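Long-range contacts in kelch-like protein 7 (Homo sapiens, PDB 3II7), which serves, through its Kelch-repeat domain and the rest of the full-length chain, as a substrate-specific adapter of a CUL3-RBX1 E3 ubiquitin ligase complex: residues D12-L17 and C292-C297; N56-L61 and Y75-D80. One frame throughout, in Å; residues are numbered along the deposited sequence.

Interaction 1: D12-L17 and C292-C297; sequences DYRIAL and CVVDTC
Tyr13, Arg14, Ile15 and Ala16 pair antiparallel with Asp295, Val294, Val293 and Cys292, the two short strands running 137° apart with their axes 4.6 Å from each other at closest approach. Arg14 with Val294 and Ala16 with Cys292 are the hydrogen-bonded pairs; Val294 N reaches Arg14 O at 2.8 Å. Beyond the strand end, side chains join the backbone in holding the segments together. Asp12 O accepts two bonds from Thr296, OG1 and N arriving from opposite faces of the carbonyl plane, N at 3.0 Å. Thr296 OG1 sits between its own backbone N and carbonyl carbon (chi1 64°), which turns the hydroxyl back to Asp12. Asp12 N gives its hydrogen to Asp295 OD1 at 3.0 Å, meeting it from above the carboxylate plane. Arg14 bends at chi2 (-71°) and returns along its own strand: NH1 forms a salt bridge to Asp12 OD1 at 2.7 Å, with the oxygen at the edge of the guanidinium, in its plane, and also bonds to Tyr13 O. The aliphatic part of Arg14 packs across the strands, CB against Val294 CG2 at 3.6 Å and CG against Thr296 CG2. With an alanine here, the Asp12 carboxylate is likely to be left without this charged mate, and the methylene packed on Thr296 CG2 is gone. On the same face Ala16 CB touches Val294 CG1, and Tyr28 of strand 26-30 packs on Arg14, Ala16 and Val294. On the other face Tyr13 CD2 approaches Val293 CG1 obliquely at 4.0 Å, while Ile15 packs on strands 242-246 and 249-254. Joining the first strand of the domain to the last within one four-stranded blade, with Kelch 1 and Kelch 6 meeting in it, is the ring closure characteristic of a six-bladed Kelch beta-propeller.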
loop_
_atom_site.group_PDB
_atom_site.type_symbol
_atom_site.label_atom_id
_atom_site.label_comp_id
_atom_site.label_asym_id
_atom_site.label_seq_id
_atom_site.Cartn_x
_atom_site.Cartn_y
_atom_site.Cartn_z
ATOM N N ASP A 12 -19.285 -2.495 -6.273
ATOM C CA ASP A 12 -19.630 -2.612 -4.872
ATOM C C ASP A 12 -18.342 -2.688 -4.057
ATOM O O ASP A 12 -17.849 -3.786 -3.768
ATOM C CB ASP A 12 -20.477 -3.866 -4.642
ATOM C CG ASP A 12 -21.234 -3.839 -3.322
ATOM O OD1 ASP A 12 -21.007 -2.912 -2.514
ATOM O OD2 ASP A 12 -22.061 -4.746 -3.092
ATOM N N TYR A 13 -17.827 -1.522 -3.681
ATOM C CA TYR A 13 -16.485 -1.422 -3.116
ATOM C C TYR A 13 -16.458 -1.669 -1.614
ATOM O O TYR A 13 -17.387 -1.317 -0.874
ATOM C CB TYR A 13 -15.872 -0.048 -3.392
ATOM C CG TYR A 13 -15.683 0.259 -4.845
ATOM C CD1 TYR A 13 -16.424 1.254 -5.477
ATOM C CD2 TYR A 13 -14.766 -0.469 -5.609
ATOM C CE1 TYR A 13 -16.242 1.526 -6.835
ATOM C CE2 TYR A 13 -14.580 -0.206 -6.952
ATOM C CZ TYR A 13 -15.314 0.788 -7.559
ATOM O OH TYR A 13 -15.121 1.033 -8.899
ATOM N N ARG A 14 -15.378 -2.287 -1.184
ATOM C CA ARG A 14 -15.045 -2.460 0.234
ATOM C C ARG A 14 -13.580 -2.197 0.348
ATOM O O ARG A 14 -12.835 -2.326 -0.647
ATOM C CB ARG A 14 -15.293 -3.888 0.722
ATOM C CG ARG A 14 -16.731 -4.383 0.696
ATOM C CD ARG A 14 -17.614 -3.741 1.745
ATOM N NE ARG A 14 -18.908 -4.430 1.795
ATOM C CZ ARG A 14 -19.872 -4.313 0.872
ATOM N NH1 ARG A 14 -19.721 -3.526 -0.192
ATOM N NH2 ARG A 14 -20.997 -4.996 1.011
ATOM N N ILE A 15 -13.149 -1.841 1.554
ATOM C CA ILE A 15 -11.738 -1.781 1.891
ATOM C C ILE A 15 -11.441 -2.994 2.775
ATOM O O ILE A 15 -12.061 -3.169 3.832
ATOM C CB ILE A 15 -11.377 -0.469 2.584
ATOM C CG1 ILE A 15 -11.777 0.720 1.702
ATOM C CG2 ILE A 15 -9.851 -0.466 2.900
ATOM C CD1 ILE A 15 -11.645 2.106 2.331
ATOM N N ALA A 16 -10.551 -3.853 2.312
ATOM C CA ALA A 16 -10.246 -5.118 2.999
ATOM C C ALA A 16 -8.954 -4.977 3.766
ATOM O O ALA A 16 -7.953 -4.493 3.240
ATOM C CB ALA A 16 -10.133 -6.231 2.008
ATOM N N LEU A 17 -8.989 -5.408 5.026
ATOM C CA LEU A 17 -7.821 -5.349 5.913
ATOM C C LEU A 17 -7.470 -6.764 6.337
ATOM O O LEU A 17 -8.357 -7.526 6.752
ATOM C CB LEU A 17 -8.111 -4.481 7.124
ATOM C CG LEU A 17 -8.150 -2.961 6.856
ATOM C CD1 LEU A 17 -9.351 -2.571 6.045
ATOM C CD2 LEU A 17 -8.122 -2.193 8.172
ATOM N N CYS A 292 -6.297 -3.088 1.052
ATOM C CA CYS A 292 -6.537 -2.842 -0.356
ATOM C C CYS A 292 -8.018 -2.596 -0.585
ATOM O O CYS A 292 -8.858 -2.933 0.265
ATOM C CB CYS A 292 -6.031 -3.997 -1.242
ATOM S SG CYS A 292 -6.876 -5.541 -1.018
ATOM N N VAL A 293 -8.332 -1.980 -1.711
ATOM C CA VAL A 293 -9.712 -1.785 -2.114
ATOM C C VAL A 293 -10.137 -2.981 -2.954
ATOM O O VAL A 293 -9.407 -3.390 -3.891
ATOM C CB VAL A 293 -9.896 -0.493 -2.918
ATOM C CG1 VAL A 293 -11.376 -0.352 -3.423
ATOM C CG2 VAL A 293 -9.457 0.678 -2.086
ATOM N N VAL A 294 -11.283 -3.563 -2.611
ATOM C CA VAL A 294 -11.855 -4.658 -3.383
ATOM C C VAL A 294 -13.174 -4.229 -4.024
ATOM O O VAL A 294 -13.908 -3.434 -3.473
ATOM C CB VAL A 294 -12.098 -5.933 -2.515
ATOM C CG1 VAL A 294 -10.863 -6.326 -1.758
ATOM C CG2 VAL A 294 -13.220 -5.747 -1.588
ATOM N N ASP A 295 -13.454 -4.773 -5.195
ATOM C CA ASP A 295 -14.805 -4.816 -5.749
ATOM C C ASP A 295 -15.448 -6.215 -5.515
ATOM O O ASP A 295 -14.885 -7.242 -5.940
ATOM C CB ASP A 295 -14.751 -4.546 -7.228
ATOM C CG ASP A 295 -16.081 -4.130 -7.782
ATOM O OD1 ASP A 295 -17.108 -4.317 -7.089
ATOM O OD2 ASP A 295 -16.098 -3.608 -8.911
ATOM N N THR A 296 -16.616 -6.256 -4.856
ATOM C CA THR A 296 -17.262 -7.547 -4.503
ATOM C C THR A 296 -18.301 -8.040 -5.548
ATOM O O THR A 296 -19.014 -9.019 -5.299
ATOM C CB THR A 296 -17.941 -7.499 -3.075
ATOM O OG1 THR A 296 -19.015 -6.549 -3.074
ATOM C CG2 THR A 296 -16.933 -7.134 -1.977
ATOM N N CYS A 297 -18.362 -7.389 -6.711
ATOM C CA CYS A 297 -19.393 -7.701 -7.735
ATOM C C CYS A 297 -19.198 -9.062 -8.450
ATOM O O CYS A 297 -18.079 -9.459 -8.806
ATOM C CB CYS A 297 -19.470 -6.572 -8.772
ATOM S SG CYS A 297 -17.975 -6.376 -9.780
#

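Interaction 2: N56-L61 and Y75-D80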
loop_
_atom_site.group_PDB
_atom_site.type_symbol
_atom_site.label_atom_id
_atom_site.label_comp_id
_atom_site.label_asym_id
_atom_site.label_seq_id
_atom_site.Cartn_x
_atom_site.Cartn_y
_atom_site.Cartn_z
ATOM N N ASN A 56 -11.371 -9.883 -8.778
ATOM C CA ASN A 56 -11.993 -10.666 -7.704
ATOM C C ASN A 56 -11.051 -11.390 -6.735
ATOM O O ASN A 56 -11.537 -12.132 -5.860
ATOM C CB ASN A 56 -13.014 -11.651 -8.263
ATOM C CG ASN A 56 -14.179 -10.954 -8.946
ATOM O OD1 ASN A 56 -14.588 -9.857 -8.535
ATOM N ND2 ASN A 56 -14.745 -11.598 -9.953
ATOM N N VAL A 57 -9.747 -11.147 -6.858
ATOM C CA VAL A 57 -8.745 -11.821 -6.028
ATOM C C VAL A 57 -7.834 -10.827 -5.307
ATOM O O VAL A 57 -7.256 -9.911 -5.947
ATOM C CB VAL A 57 -7.887 -12.787 -6.877
ATOM C CG1 VAL A 57 -6.865 -13.544 -5.978
ATOM C CG2 VAL A 57 -8.780 -13.788 -7.618
ATOM N N VAL A 58 -7.687 -11.029 -3.980
ATOM C CA VAL A 58 -6.651 -10.352 -3.176
ATOM C C VAL A 58 -5.445 -11.266 -3.142
ATOM O O VAL A 58 -5.559 -12.434 -2.740
ATOM C CB VAL A 58 -7.089 -10.076 -1.747
ATOM C CG1 VAL A 58 -5.934 -9.441 -0.951
ATOM C CG2 VAL A 58 -8.357 -9.153 -1.681
ATOM N N TYR A 59 -4.299 -10.753 -3.604
ATOM C CA TYR A 59 -3.023 -11.480 -3.540
ATOM C C TYR A 59 -2.212 -10.944 -2.383
ATOM O O TYR A 59 -2.012 -9.696 -2.261
ATOM C CB TYR A 59 -2.231 -11.290 -4.835
ATOM C CG TYR A 59 -2.934 -11.850 -6.040
ATOM C CD1 TYR A 59 -2.655 -13.134 -6.501
ATOM C CD2 TYR A 59 -3.872 -11.110 -6.711
ATOM C CE1 TYR A 59 -3.303 -13.653 -7.606
ATOM C CE2 TYR A 59 -4.518 -11.599 -7.840
ATOM C CZ TYR A 59 -4.239 -12.878 -8.282
ATOM O OH TYR A 59 -4.886 -13.376 -9.372
ATOM N N ILE A 60 -1.759 -11.862 -1.526
ATOM C CA ILE A 60 -0.898 -11.527 -0.388
ATOM C C ILE A 60 0.455 -12.147 -0.663
ATOM O O ILE A 60 0.564 -13.381 -0.881
ATOM C CB ILE A 60 -1.477 -12.052 0.916
ATOM C CG1 ILE A 60 -2.774 -11.306 1.231
ATOM C CG2 ILE A 60 -0.453 -11.859 2.110
ATOM C CD1 ILE A 60 -3.519 -11.804 2.413
ATOM N N LEU A 61 1.477 -11.304 -0.722
ATOM C CA LEU A 61 2.793 -11.756 -1.184
ATOM C C LEU A 61 3.941 -11.097 -0.415
ATOM O O LEU A 61 3.778 -10.025 0.181
ATOM C CB LEU A 61 2.899 -11.549 -2.712
ATOM C CG LEU A 61 2.671 -10.129 -3.223
ATOM C CD1 LEU A 61 3.937 -9.300 -3.094
ATOM C CD2 LEU A 61 2.191 -10.175 -4.664
ATOM N N TYR A 75 -7.046 -14.682 -2.044
ATOM C CA TYR A 75 -8.410 -14.738 -1.540
ATOM C C TYR A 75 -9.375 -14.302 -2.616
ATOM O O TYR A 75 -9.340 -13.136 -3.050
ATOM C CB TYR A 75 -8.542 -13.851 -0.337
ATOM C CG TYR A 75 -9.936 -13.799 0.239
ATOM C CD1 TYR A 75 -10.523 -14.938 0.794
ATOM C CD2 TYR A 75 -10.666 -12.598 0.257
ATOM C CE1 TYR A 75 -11.812 -14.884 1.335
ATOM C CE2 TYR A 75 -11.953 -12.538 0.823
ATOM C CZ TYR A 75 -12.508 -13.676 1.348
ATOM O OH TYR A 75 -13.757 -13.639 1.864
ATOM N N ASN A 76 -10.218 -15.234 -3.058
ATOM C CA ASN A 76 -11.253 -14.934 -4.003
ATOM C C ASN A 76 -12.436 -14.315 -3.234
ATOM O O ASN A 76 -13.092 -14.986 -2.418
ATOM C CB ASN A 76 -11.681 -16.171 -4.771
ATOM C CG ASN A 76 -12.686 -15.843 -5.857
ATOM O OD1 ASN A 76 -13.736 -15.284 -5.577
ATOM N ND2 ASN A 76 -12.339 -16.150 -7.114
ATOM N N VAL A 77 -12.684 -13.044 -3.462
ATOM C CA VAL A 77 -13.676 -12.295 -2.671
ATOM C C VAL A 77 -15.124 -12.712 -2.934
ATOM O O VAL A 77 -15.981 -12.588 -2.047
ATOM C CB VAL A 77 -13.553 -10.769 -2.892
ATOM C CG1 VAL A 77 -12.126 -10.279 -2.517
ATOM C CG2 VAL A 77 -13.970 -10.381 -4.310
ATOM N N VAL A 78 -15.395 -13.208 -4.132
ATOM C CA VAL A 78 -16.742 -13.617 -4.518
ATOM C C VAL A 78 -17.085 -15.014 -3.972
ATOM O O VAL A 78 -18.190 -15.236 -3.475
ATOM C CB VAL A 78 -16.873 -13.582 -6.070
ATOM C CG1 VAL A 78 -18.133 -14.283 -6.539
ATOM C CG2 VAL A 78 -16.836 -12.115 -6.562
ATOM N N LYS A 79 -16.131 -15.931 -4.057
ATOM C CA LYS A 79 -16.297 -17.284 -3.534
ATOM C C LYS A 79 -15.976 -17.405 -2.021
ATOM O O LYS A 79 -16.274 -18.432 -1.399
ATOM C CB LYS A 79 -15.420 -18.254 -4.339
ATOM C CG LYS A 79 -15.712 -18.253 -5.857
ATOM C CD LYS A 79 -14.728 -19.142 -6.600
ATOM C CE LYS A 79 -14.871 -18.998 -8.119
ATOM N NZ LYS A 79 -13.780 -19.701 -8.856
ATOM N N ASP A 80 -15.380 -16.370 -1.431
ATOM C CA ASP A 80 -14.958 -16.412 -0.025
ATOM C C ASP A 80 -14.086 -17.635 0.221
ATOM O O ASP A 80 -14.328 -18.437 1.150
ATOM C CB ASP A 80 -16.200 -16.405 0.895
ATOM C CG ASP A 80 -15.854 -16.415 2.384
ATOM O OD1 ASP A 80 -14.851 -15.785 2.798
ATOM O OD2 ASP A 80 -16.619 -17.042 3.136
#
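Val58 CG2 and Val77 CG1 meet at 4.0 Å, their side chains crossing at about a right angle, while Val58 CB faces Tyr75 CB. Val77 CG2 lies over the backbone of Asn56, 3.4 Å from Asn56 O, the same oxygen that takes the Val77 N hydrogen almost in line with its C=O bond. Next to it the methyl CG2 of Val78 rests against the carboxamide of Asn56, 3.7 Å from OD1. Val58 and Tyr75 form a hydrogen-bonded antiparallel pair, and Val57 with Asn76 the non-hydrogen-bonded one beside it; these are the two middle strands of a Kelch propeller blade, 57-61 and 71-76, at the end where 71-76 turns toward 81-86. That turn contains an Asx motif: Asn76 OD1 accepts from Lys79 N at 2.9 Å, the donor standing above the amide plane. The Tyr75 ring leads away from Val58 (chi1 178° places CG opposite the backbone N) and lies across the turn, where OH donates to Asp80 OD1 at 2.6 Å, an oxygen lying at the ring edge. Asp80 OD2 in turn forms a salt bridge with Arg40, and the Tyr75 ring meets Trp82.

How the interactions relate
Interactions 1 and 2 belong to neighbouring blades, and along the chain 56-61 with 75-80 is nested inside the loop closed by 12-17 with 292-297. Both are antiparallel pairs, but one unites the two ends of the domain and the other a local hairpin. Interaction 2 has more of its touching residues buried, four of seven against three of ten, though each has an exposed margin, at Val78 and Tyr13. Interaction 1 supplements its backbone bonds with charged and hydroxyl groups where the strands run out; interaction 2 crosses by backbone bonds and valine packing, its polar side-chain bonds lying within the turn. They touch by packing alone: Asp295 O lies 3.7 Å from Val77 CG2.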